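Local structure of group II chitinase (Ostrinia furnacalis, 6JAV) at residues S5-V10 against T370-P375; L151-S156 against A187-W192; S17-G22 against T57-D62. The protein probably hydrolyses internal links of chitin, this chain being one of the family 18 catalytic domains of a much larger insect chitinase. All blocks are in the same frame, centred on the assembly; numbering follows the deposited sequence.

Interaction 1: residues S5-V10 against T370-P375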
loop_
_atom_site.group_PDB
_atom_site.type_symbol
_atom_site.label_atom_id
_atom_site.label_comp_id
_atom_site.label_asym_id
_atom_site.label_seq_id
_atom_site.Cartn_x
_atom_site.Cartn_y
_atom_site.Cartn_z
ATOM N N SER A 5 -13.123 -17.508 -3.465
ATOM C CA SER A 5 -12.742 -17.144 -4.822
ATOM C C SER A 5 -11.273 -17.496 -5.072
ATOM O O SER A 5 -10.534 -17.892 -4.171
ATOM C CB SER A 5 -12.971 -15.653 -5.061
ATOM O OG SER A 5 -11.845 -14.911 -4.594
ATOM N N ARG A 6 -10.857 -17.338 -6.335
ATOM C CA ARG A 6 -9.469 -17.557 -6.722
ATOM C C ARG A 6 -8.563 -16.358 -6.431
ATOM O O ARG A 6 -7.369 -16.417 -6.749
ATOM C CB ARG A 6 -9.397 -17.912 -8.225
ATOM C CG ARG A 6 -9.611 -16.731 -9.151
ATOM C CD ARG A 6 -9.974 -17.118 -10.583
ATOM N NE ARG A 6 -8.942 -17.917 -11.247
ATOM C CZ ARG A 6 -8.034 -17.452 -12.119
ATOM N NH1 ARG A 6 -7.954 -16.169 -12.449
ATOM N NH2 ARG A 6 -7.172 -18.310 -12.668
ATOM N N TYR A 7 -9.087 -15.279 -5.834
ATOM C CA TYR A 7 -8.325 -14.052 -5.647
ATOM C C TYR A 7 -8.136 -13.738 -4.170
ATOM O O TYR A 7 -9.002 -14.039 -3.340
ATOM C CB TYR A 7 -9.024 -12.872 -6.303
ATOM C CG TYR A 7 -9.113 -13.038 -7.796
ATOM C CD1 TYR A 7 -7.957 -13.016 -8.578
ATOM C CD2 TYR A 7 -10.331 -13.266 -8.422
ATOM C CE1 TYR A 7 -8.019 -13.198 -9.959
ATOM C CE2 TYR A 7 -10.404 -13.453 -9.800
ATOM C CZ TYR A 7 -9.241 -13.422 -10.549
ATOM O OH TYR A 7 -9.302 -13.606 -11.925
ATOM N N LYS A 8 -7.012 -13.096 -3.873
ATOM C CA LYS A 8 -6.804 -12.429 -2.600
ATOM C C LYS A 8 -7.246 -10.978 -2.700
ATOM O O LYS A 8 -7.164 -10.344 -3.765
ATOM C CB LYS A 8 -5.311 -12.412 -2.261
ATOM C CG LYS A 8 -4.694 -13.809 -2.028
ATOM C CD LYS A 8 -3.209 -13.694 -1.629
ATOM C CE LYS A 8 -2.586 -15.058 -1.351
ATOM N NZ LYS A 8 -2.592 -15.932 -2.563
ATOM N N LEU A 9 -7.674 -10.444 -1.563
ATOM C CA LEU A 9 -7.902 -9.004 -1.394
ATOM C C LEU A 9 -7.210 -8.670 -0.072
ATOM O O LEU A 9 -7.714 -9.008 1.011
ATOM C CB LEU A 9 -9.396 -8.654 -1.403
ATOM C CG LEU A 9 -9.742 -7.232 -1.868
ATOM C CD1 LEU A 9 -11.268 -6.985 -1.950
ATOM C CD2 LEU A 9 -9.065 -6.160 -1.068
ATOM N N VAL A 10 -6.017 -8.086 -0.174
ATOM C CA VAL A 10 -5.151 -7.833 0.968
ATOM C C VAL A 10 -5.414 -6.409 1.443
ATOM O O VAL A 10 -5.200 -5.443 0.697
ATOM C CB VAL A 10 -3.672 -8.023 0.586
ATOM C CG1 VAL A 10 -2.762 -7.718 1.752
ATOM C CG2 VAL A 10 -3.400 -9.456 0.073
ATOM N N THR A 370 -16.801 -6.605 -5.632
ATOM C CA THR A 370 -17.807 -6.980 -6.617
ATOM C C THR A 370 -17.159 -7.335 -7.947
ATOM O O THR A 370 -17.543 -8.324 -8.590
ATOM C CB THR A 370 -18.794 -5.837 -6.789
ATOM O OG1 THR A 370 -19.508 -5.680 -5.560
ATOM C CG2 THR A 370 -19.784 -6.147 -7.925
ATOM N N GLU A 371 -16.150 -6.566 -8.363
ATOM C CA GLU A 371 -15.503 -6.876 -9.630
ATOM C C GLU A 371 -14.678 -8.161 -9.548
ATOM O O GLU A 371 -14.668 -8.953 -10.498
ATOM C CB GLU A 371 -14.700 -5.675 -10.120
ATOM C CG GLU A 371 -14.298 -5.766 -11.611
ATOM C CD GLU A 371 -15.498 -5.860 -12.574
ATOM O OE1 GLU A 371 -16.445 -5.052 -12.456
ATOM O OE2 GLU A 371 -15.485 -6.735 -13.464
ATOM N N LEU A 372 -13.996 -8.410 -8.423
ATOM C CA LEU A 372 -13.251 -9.661 -8.288
ATOM C C LEU A 372 -14.168 -10.868 -8.356
ATOM O O LEU A 372 -13.761 -11.927 -8.865
ATOM C CB LEU A 372 -12.503 -9.696 -6.953
ATOM C CG LEU A 372 -11.224 -8.862 -6.895
ATOM C CD1 LEU A 372 -10.676 -8.930 -5.471
ATOM C CD2 LEU A 372 -10.173 -9.406 -7.887
ATOM N N LEU A 373 -15.386 -10.752 -7.824
ATOM C CA LEU A 373 -16.341 -11.855 -7.794
ATOM C C LEU A 373 -17.140 -11.978 -9.081
ATOM O O LEU A 373 -17.823 -12.990 -9.271
ATOM C CB LEU A 373 -17.283 -11.733 -6.593
ATOM C CG LEU A 373 -16.582 -11.874 -5.238
ATOM C CD1 LEU A 373 -17.550 -11.610 -4.098
ATOM C CD2 LEU A 373 -15.948 -13.252 -5.090
ATOM N N ASN A 374 -17.042 -11.007 -9.969
ATOM C CA ASN A 374 -17.734 -11.064 -11.248
ATOM C C ASN A 374 -16.944 -11.962 -12.204
ATOM O O ASN A 374 -15.761 -11.695 -12.453
ATOM C CB ASN A 374 -17.832 -9.636 -11.766
ATOM C CG ASN A 374 -18.402 -9.545 -13.145
ATOM O OD1 ASN A 374 -18.792 -10.539 -13.720
ATOM N ND2 ASN A 374 -18.446 -8.337 -13.691
ATOM N N PRO A 375 -17.542 -13.033 -12.738
ATOM C CA PRO A 375 -16.777 -13.949 -13.609
ATOM C C PRO A 375 -16.374 -13.345 -14.941
ATOM O O PRO A 375 -15.393 -13.796 -15.550
ATOM C CB PRO A 375 -17.743 -15.128 -13.815
ATOM C CG PRO A 375 -18.820 -14.959 -12.806
ATOM C CD PRO A 375 -18.924 -13.495 -12.531
#
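Tyr7 and Leu372 join the lead-in to the first strand of the TIM barrel, strand 8-14, to the end of the final helix, 363-373. Leu372 makes the largest share of the contact, and its two methyl groups go to different partners. Leu372 CD2 sits over one face of the Tyr7 ring in a CH-pi contact, 4.2 Å from the ring centroid and 27° off the ring normal. Leu372 CD2 comes nearest to Tyr7 CG, at 3.8 Å. The backbone carbonyl comes to the same ring, with Leu372 O 3.7 Å from Tyr7 CD2. The other methyl, Leu372 CD1, meets Leu9 CD1 at 4.1 Å.

In a family 18 barrel the first and last strands pair to close the cylinder. Here strand 8-14 runs parallel to strand 342-346, and helix 363-373 packs outside this seam. Leu9 extends the packing by touching Leu365 and Ile368 of that helix. The Tyr7 ring is sandwiched, because Arg6 CG lies on the face opposite Leu372. Arg6 NH1 also bonds to Tyr7 OH at 2.9 Å, with the oxygen in the guanidinium plane. Nearer the N terminus, Ser5 CB touches Leu373 CD2 at 3.8 Å. The Ser5 hydroxyl is folded back over its own backbone (chi1 84°). There Ser5 OG accepts from Tyr7 N at 3.0 Å, which makes an ST turn, and it also bonds to Leu2 O.

Interaction 2: residues L151-S156 against A187-W192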
loop_
_atom_site.group_PDB
_atom_site.type_symbol
_atom_site.label_atom_id
_atom_site.label_comp_id
_atom_site.label_asym_id
_atom_site.label_seq_id
_atom_site.Cartn_x
_atom_site.Cartn_y
_atom_site.Cartn_z
ATOM N N LEU A 151 17.752 -12.244 4.129
ATOM C CA LEU A 151 16.763 -12.091 5.202
ATOM C C LEU A 151 15.461 -12.820 4.855
ATOM O O LEU A 151 14.888 -13.545 5.684
ATOM C CB LEU A 151 16.490 -10.608 5.480
ATOM C CG LEU A 151 15.484 -10.388 6.641
ATOM C CD1 LEU A 151 16.155 -10.657 7.977
ATOM C CD2 LEU A 151 14.920 -8.985 6.597
ATOM N N VAL A 152 14.991 -12.653 3.619
ATOM C CA VAL A 152 13.780 -13.342 3.180
ATOM C C VAL A 152 13.954 -14.856 3.245
ATOM O O VAL A 152 13.062 -15.569 3.726
ATOM C CB VAL A 152 13.380 -12.856 1.782
ATOM C CG1 VAL A 152 12.273 -13.724 1.201
ATOM C CG2 VAL A 152 12.837 -11.435 1.886
ATOM N N HIS A 153 15.116 -15.365 2.802
ATOM C CA HIS A 153 15.342 -16.798 2.900
ATOM C C HIS A 153 15.325 -17.264 4.355
ATOM O O HIS A 153 14.689 -18.273 4.692
ATOM C CB HIS A 153 16.662 -17.192 2.260
ATOM C CG HIS A 153 17.016 -18.592 2.634
ATOM N ND1 HIS A 153 18.059 -18.897 3.481
ATOM C CD2 HIS A 153 16.348 -19.753 2.419
ATOM C CE1 HIS A 153 18.058 -20.201 3.715
ATOM N NE2 HIS A 153 17.039 -20.743 3.069
ATOM N N GLU A 154 16.014 -16.530 5.232
ATOM C CA GLU A 154 16.140 -16.978 6.617
ATOM C C GLU A 154 14.805 -16.911 7.343
ATOM O O GLU A 154 14.490 -17.786 8.167
ATOM C CB GLU A 154 17.230 -16.165 7.315
ATOM C CG GLU A 154 18.605 -16.506 6.699
ATOM C CD GLU A 154 19.640 -15.408 6.744
ATOM O OE1 GLU A 154 19.500 -14.467 7.559
ATOM O OE2 GLU A 154 20.615 -15.501 5.955
ATOM N N LEU A 155 13.992 -15.898 7.027
ATOM C CA LEU A 155 12.635 -15.862 7.580
ATOM C C LEU A 155 11.790 -17.007 7.037
ATOM O O LEU A 155 11.063 -17.663 7.792
ATOM C CB LEU A 155 11.972 -14.526 7.238
ATOM C CG LEU A 155 12.453 -13.332 8.056
ATOM C CD1 LEU A 155 12.014 -12.018 7.404
ATOM C CD2 LEU A 155 11.925 -13.414 9.502
ATOM N N SER A 156 11.825 -17.215 5.716
ATOM C CA SER A 156 11.062 -18.308 5.111
ATOM C C SER A 156 11.412 -19.644 5.760
ATOM O O SER A 156 10.527 -20.466 6.047
ATOM C CB SER A 156 11.356 -18.352 3.626
ATOM O OG SER A 156 10.573 -19.389 3.035
ATOM N N ALA A 187 10.342 -14.027 -5.437
ATOM C CA ALA A 187 9.172 -14.650 -6.052
ATOM C C ALA A 187 9.025 -16.110 -5.660
ATOM O O ALA A 187 7.898 -16.622 -5.559
ATOM C CB ALA A 187 9.320 -14.579 -7.568
ATOM N N ARG A 188 10.143 -16.796 -5.453
ATOM C CA ARG A 188 10.082 -18.201 -5.080
ATOM C C ARG A 188 9.648 -18.383 -3.624
ATOM O O ARG A 188 8.903 -19.325 -3.305
ATOM C CB ARG A 188 11.445 -18.848 -5.339
ATOM C CG ARG A 188 11.511 -20.282 -4.878
ATOM C CD ARG A 188 12.762 -20.978 -5.427
ATOM N NE ARG A 188 13.963 -20.178 -5.271
ATOM C CZ ARG A 188 14.677 -20.108 -4.154
ATOM N NH1 ARG A 188 14.305 -20.794 -3.090
ATOM N NH2 ARG A 188 15.764 -19.354 -4.108
ATOM N N LEU A 189 10.106 -17.508 -2.718
ATOM C CA LEU A 189 9.929 -17.730 -1.282
ATOM C C LEU A 189 8.711 -17.037 -0.686
ATOM O O LEU A 189 8.130 -17.558 0.272
ATOM C CB LEU A 189 11.180 -17.262 -0.521
ATOM C CG LEU A 189 12.407 -18.124 -0.854
ATOM C CD1 LEU A 189 13.646 -17.540 -0.227
ATOM C CD2 LEU A 189 12.180 -19.566 -0.378
ATOM N N LEU A 190 8.309 -15.894 -1.212
ATOM C CA LEU A 190 7.199 -15.152 -0.624
ATOM C C LEU A 190 5.848 -15.746 -1.031
ATOM O O LEU A 190 5.652 -16.211 -2.154
ATOM C CB LEU A 190 7.257 -13.680 -1.057
ATOM C CG LEU A 190 8.497 -12.901 -0.599
ATOM C CD1 LEU A 190 8.498 -11.502 -1.219
ATOM C CD2 LEU A 190 8.537 -12.832 0.905
ATOM N N ASP A 191 4.888 -15.691 -0.110
ATOM C CA ASP A 191 3.550 -16.169 -0.430
ATOM C C ASP A 191 2.801 -15.183 -1.319
ATOM O O ASP A 191 2.001 -15.595 -2.174
ATOM C CB ASP A 191 2.795 -16.467 0.867
ATOM C CG ASP A 191 3.447 -17.588 1.635
ATOM O OD1 ASP A 191 3.484 -18.736 1.100
ATOM O OD2 ASP A 191 3.971 -17.331 2.728
ATOM N N TRP A 192 3.052 -13.889 -1.149
ATOM C CA TRP A 192 2.625 -12.911 -2.134
ATOM C C TRP A 192 3.543 -11.705 -2.059
ATOM O O TRP A 192 4.266 -11.491 -1.076
ATOM C CB TRP A 192 1.140 -12.481 -2.017
ATOM C CG TRP A 192 0.843 -11.723 -0.764
ATOM C CD1 TRP A 192 0.895 -10.375 -0.577
ATOM C CD2 TRP A 192 0.462 -12.293 0.499
ATOM N NE1 TRP A 192 0.574 -10.070 0.728
ATOM C CE2 TRP A 192 0.300 -11.227 1.405
ATOM C CE3 TRP A 192 0.255 -13.594 0.951
ATOM C CZ2 TRP A 192 -0.061 -11.427 2.744
ATOM C CZ3 TRP A 192 -0.092 -13.797 2.273
ATOM C CH2 TRP A 192 -0.260 -12.708 3.157
HETATM O O HOH W 1 8.144 -18.368 2.920
#
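Ser156 OG and Leu189 O share a water molecule. The water lies 2.6 Å from Ser156 OG. It donates to Leu189 O at 2.8 Å. Leu189 closes helix 183-189, and Leu190 is the first residue to leave the helical conformation, so the water meets a carbonyl at a helix end. The Ser156 side chain extends away from its own backbone nitrogen (chi1 -178°), which points the hydroxyl at this end.

The rest of the contact is van der Waals packing. Leu189 wedges against helix 143-159 and spreads its two methyls over one turn of it. Leu189 CD1 reaches the backbone of His153, 3.6 Å from His153 CA, and lies at the edge of the imidazole ring, near its plane. Leu189 CD2 packs on Ser156 OG at 3.8 Å. Deeper in, Val152 CG1 touches Leu190 CD2 at 3.9 Å, the two side chains crossing at about a right angle. The same methyl also meets Leu189 CB.

These are neighbouring helices in the outer layer of the TIM barrel. Val152 goes on to touch Leu125 of strand 122-126, and Leu190 touches Leu166 of strand 165-170, so the packing runs from the helices to the barrel wall. Direct contact across the pair is thus mainly van der Waals packing, while the water supplies a polar link between a helix side chain and a terminal carbonyl.

Interaction 3: residues S17-G22 against T57-D62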
loop_
_atom_site.group_PDB
_atom_site.type_symbol
_atom_site.label_atom_id
_atom_site.label_comp_id
_atom_site.label_asym_id
_atom_site.label_seq_id
_atom_site.Cartn_x
_atom_site.Cartn_y
_atom_site.Cartn_z
ATOM N N SER A 17 -4.672 5.426 12.593
ATOM C CA SER A 17 -5.973 5.954 12.206
ATOM C C SER A 17 -6.920 6.088 13.392
ATOM O O SER A 17 -7.978 6.721 13.268
ATOM C CB SER A 17 -6.581 5.072 11.102
ATOM O OG SER A 17 -6.750 3.725 11.497
ATOM N N TRP A 18 -6.547 5.520 14.539
ATOM C CA TRP A 18 -7.320 5.692 15.762
ATOM C C TRP A 18 -7.286 7.134 16.242
ATOM O O TRP A 18 -8.258 7.599 16.847
ATOM C CB TRP A 18 -6.690 4.792 16.828
ATOM C CG TRP A 18 -7.486 4.587 18.083
ATOM C CD1 TRP A 18 -8.838 4.497 18.195
ATOM C CD2 TRP A 18 -6.949 4.358 19.390
ATOM N NE1 TRP A 18 -9.190 4.270 19.513
ATOM C CE2 TRP A 18 -8.046 4.178 20.262
ATOM C CE3 TRP A 18 -5.648 4.298 19.909
ATOM C CZ2 TRP A 18 -7.883 3.930 21.631
ATOM C CZ3 TRP A 18 -5.487 4.046 21.280
ATOM C CH2 TRP A 18 -6.600 3.874 22.117
ATOM N N TYR A 19 -6.202 7.847 15.963
ATOM C CA TYR A 19 -5.969 9.205 16.463
ATOM C C TYR A 19 -6.405 10.217 15.416
ATOM O O TYR A 19 -5.603 10.978 14.869
ATOM C CB TYR A 19 -4.501 9.404 16.771
ATOM C CG TYR A 19 -3.898 8.389 17.706
ATOM C CD1 TYR A 19 -4.062 8.503 19.078
ATOM C CD2 TYR A 19 -3.154 7.328 17.217
ATOM C CE1 TYR A 19 -3.477 7.597 19.951
ATOM C CE2 TYR A 19 -2.561 6.419 18.078
ATOM C CZ TYR A 19 -2.727 6.553 19.442
ATOM O OH TYR A 19 -2.141 5.636 20.284
ATOM N N ARG A 20 -7.682 10.133 15.090
ATOM C CA ARG A 20 -8.318 11.075 14.185
ATOM C C ARG A 20 -9.620 11.532 14.816
ATOM O O ARG A 20 -10.274 10.775 15.548
ATOM C CB ARG A 20 -8.606 10.397 12.834
ATOM C CG ARG A 20 -7.347 10.135 12.037
ATOM C CD ARG A 20 -7.593 9.573 10.623
ATOM N NE ARG A 20 -6.278 9.329 10.018
ATOM C CZ ARG A 20 -6.010 8.348 9.152
ATOM N NH1 ARG A 20 -6.944 7.522 8.755
ATOM N NH2 ARG A 20 -4.769 8.195 8.707
ATOM N N PRO A 21 -10.035 12.764 14.522
ATOM C CA PRO A 21 -11.235 13.320 15.159
ATOM C C PRO A 21 -12.514 12.811 14.521
ATOM O O PRO A 21 -12.547 12.428 13.346
ATOM C CB PRO A 21 -11.080 14.824 14.903
ATOM C CG PRO A 21 -10.323 14.904 13.607
ATOM C CD PRO A 21 -9.343 13.736 13.660
ATOM N N GLY A 22 -13.586 12.828 15.317
ATOM C CA GLY A 22 -14.921 12.615 14.782
ATOM C C GLY A 22 -15.034 11.370 13.929
ATOM O O GLY A 22 -14.571 10.284 14.304
ATOM N N THR A 57 2.908 1.272 21.893
ATOM C CA THR A 57 2.504 0.356 22.958
ATOM C C THR A 57 1.117 0.680 23.510
ATOM O O THR A 57 0.391 -0.243 23.914
ATOM C CB THR A 57 3.556 0.307 24.065
ATOM O OG1 THR A 57 3.709 1.612 24.616
ATOM C CG2 THR A 57 4.876 -0.172 23.505
ATOM N N TRP A 58 0.719 1.960 23.506
ATOM C CA TRP A 58 -0.589 2.340 24.053
ATOM C C TRP A 58 -1.714 1.662 23.274
ATOM O O TRP A 58 -2.652 1.115 23.870
ATOM C CB TRP A 58 -0.762 3.871 24.047
ATOM C CG TRP A 58 -2.170 4.415 24.422
ATOM C CD1 TRP A 58 -3.014 5.136 23.625
ATOM C CD2 TRP A 58 -2.833 4.283 25.677
ATOM N NE1 TRP A 58 -4.167 5.459 24.307
ATOM C CE2 TRP A 58 -4.078 4.941 25.573
ATOM C CE3 TRP A 58 -2.498 3.669 26.868
ATOM C CZ2 TRP A 58 -4.992 4.990 26.632
ATOM C CZ3 TRP A 58 -3.413 3.704 27.926
ATOM C CH2 TRP A 58 -4.640 4.355 27.794
ATOM N N SER A 59 -1.642 1.689 21.937
ATOM C CA SER A 59 -2.693 1.026 21.163
ATOM C C SER A 59 -2.424 -0.471 21.033
ATOM O O SER A 59 -3.285 -1.295 21.377
ATOM C CB SER A 59 -2.863 1.683 19.790
ATOM O OG SER A 59 -1.680 1.547 19.007
ATOM N N ASP A 60 -1.222 -0.829 20.581
ATOM C CA ASP A 60 -0.924 -2.211 20.202
ATOM C C ASP A 60 -1.048 -3.157 21.384
ATOM O O ASP A 60 -1.526 -4.286 21.228
ATOM C CB ASP A 60 0.506 -2.310 19.629
ATOM C CG ASP A 60 0.741 -1.425 18.404
ATOM O OD1 ASP A 60 -0.221 -1.036 17.709
ATOM O OD2 ASP A 60 1.919 -1.085 18.153
ATOM N N TYR A 61 -0.562 -2.741 22.558
ATOM C CA TYR A 61 -0.542 -3.569 23.767
ATOM C C TYR A 61 -1.607 -3.134 24.768
ATOM O O TYR A 61 -2.500 -3.916 25.109
ATOM C CB TYR A 61 0.845 -3.501 24.422
ATOM C CG TYR A 61 1.982 -4.111 23.632
ATOM C CD1 TYR A 61 1.755 -5.116 22.694
ATOM C CD2 TYR A 61 3.287 -3.701 23.850
ATOM C CE1 TYR A 61 2.819 -5.672 21.976
ATOM C CE2 TYR A 61 4.347 -4.256 23.150
ATOM C CZ TYR A 61 4.093 -5.239 22.214
ATOM O OH TYR A 61 5.153 -5.799 21.521
ATOM N N ASP A 62 -1.536 -1.893 25.264
ATOM C CA ASP A 62 -2.368 -1.526 26.412
ATOM C C ASP A 62 -3.848 -1.539 26.054
ATOM O O ASP A 62 -4.694 -1.856 26.899
ATOM C CB ASP A 62 -1.971 -0.151 26.937
ATOM C CG ASP A 62 -0.524 -0.100 27.428
ATOM O OD1 ASP A 62 0.072 -1.155 27.732
ATOM O OD2 ASP A 62 0.023 1.010 27.490
#
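Trp18 and Trp58 make the aromatic part of this contact, between the loop after strand 8-14 and the short helix 57-62. The six-membered ring of Trp18 meets the five-membered ring of Trp58. Their planes are 28° apart, but they are slid past each other, with centroids 5.3 Å apart, so they barely overlap. Trp18 CZ3 lies 3.6 Å from both Trp58 CD1 and Trp58 NE1. Both indoles are extended from their own backbone nitrogens (chi1 -168° for Trp18, 172° for Trp58), and each reaches across toward the other. Trp18 also meets the ring of Phe65, in helix 65-70.

The aliphatic contact comes from Ser59. Its CB lies against the Trp18 ring, with Ser59 CB 3.8 Å from Trp18 CE3.

The phenol oxygen of Tyr19 meets the edge of the Trp58 indole, in its plane, with Tyr19 OH 3.5 Å from Trp58 CD1. The polar partner of that hydroxyl is Asp56 OD2, just before the helix.

Backbone bonds shape both sides. Tyr19 is the centre of an inverse gamma turn. Thr57 O accepts from both Tyr61 N at 3.0 Å and Asp62 N at 2.9 Å, and the helix widens into a pi-type turn. Next to Tyr19, Arg20 touches the bound inhibitor and makes a salt bridge to Asp349, so this loop borders the ligand pocket.

Across the two segments the grip is dispersion between aromatic rings and a methylene group, and the Tyr19 hydroxyl is tied by its bond to Asp56.

How the interactions relate
Near the N terminus, 5-10 leads into strand 8-14. The loop after that strand carries 17-22, which meets helix 57-62 in interaction 3 and closes the first and short excursion. Interaction 2 opens later, at 151-156, and closes at 187-192, so it follows interaction 3 in series. Interaction 1 closes last, when 370-375 returns to 5-10, and both other contacts nest inside its loop. Interactions 1 and 2 touch across the barrel interior, where Lys8 CE lies 3.9 Å from Trp192 CE3. Interaction 3 stands apart from both. Together they tie the chain ends, two outer helices and a pocket-side loop.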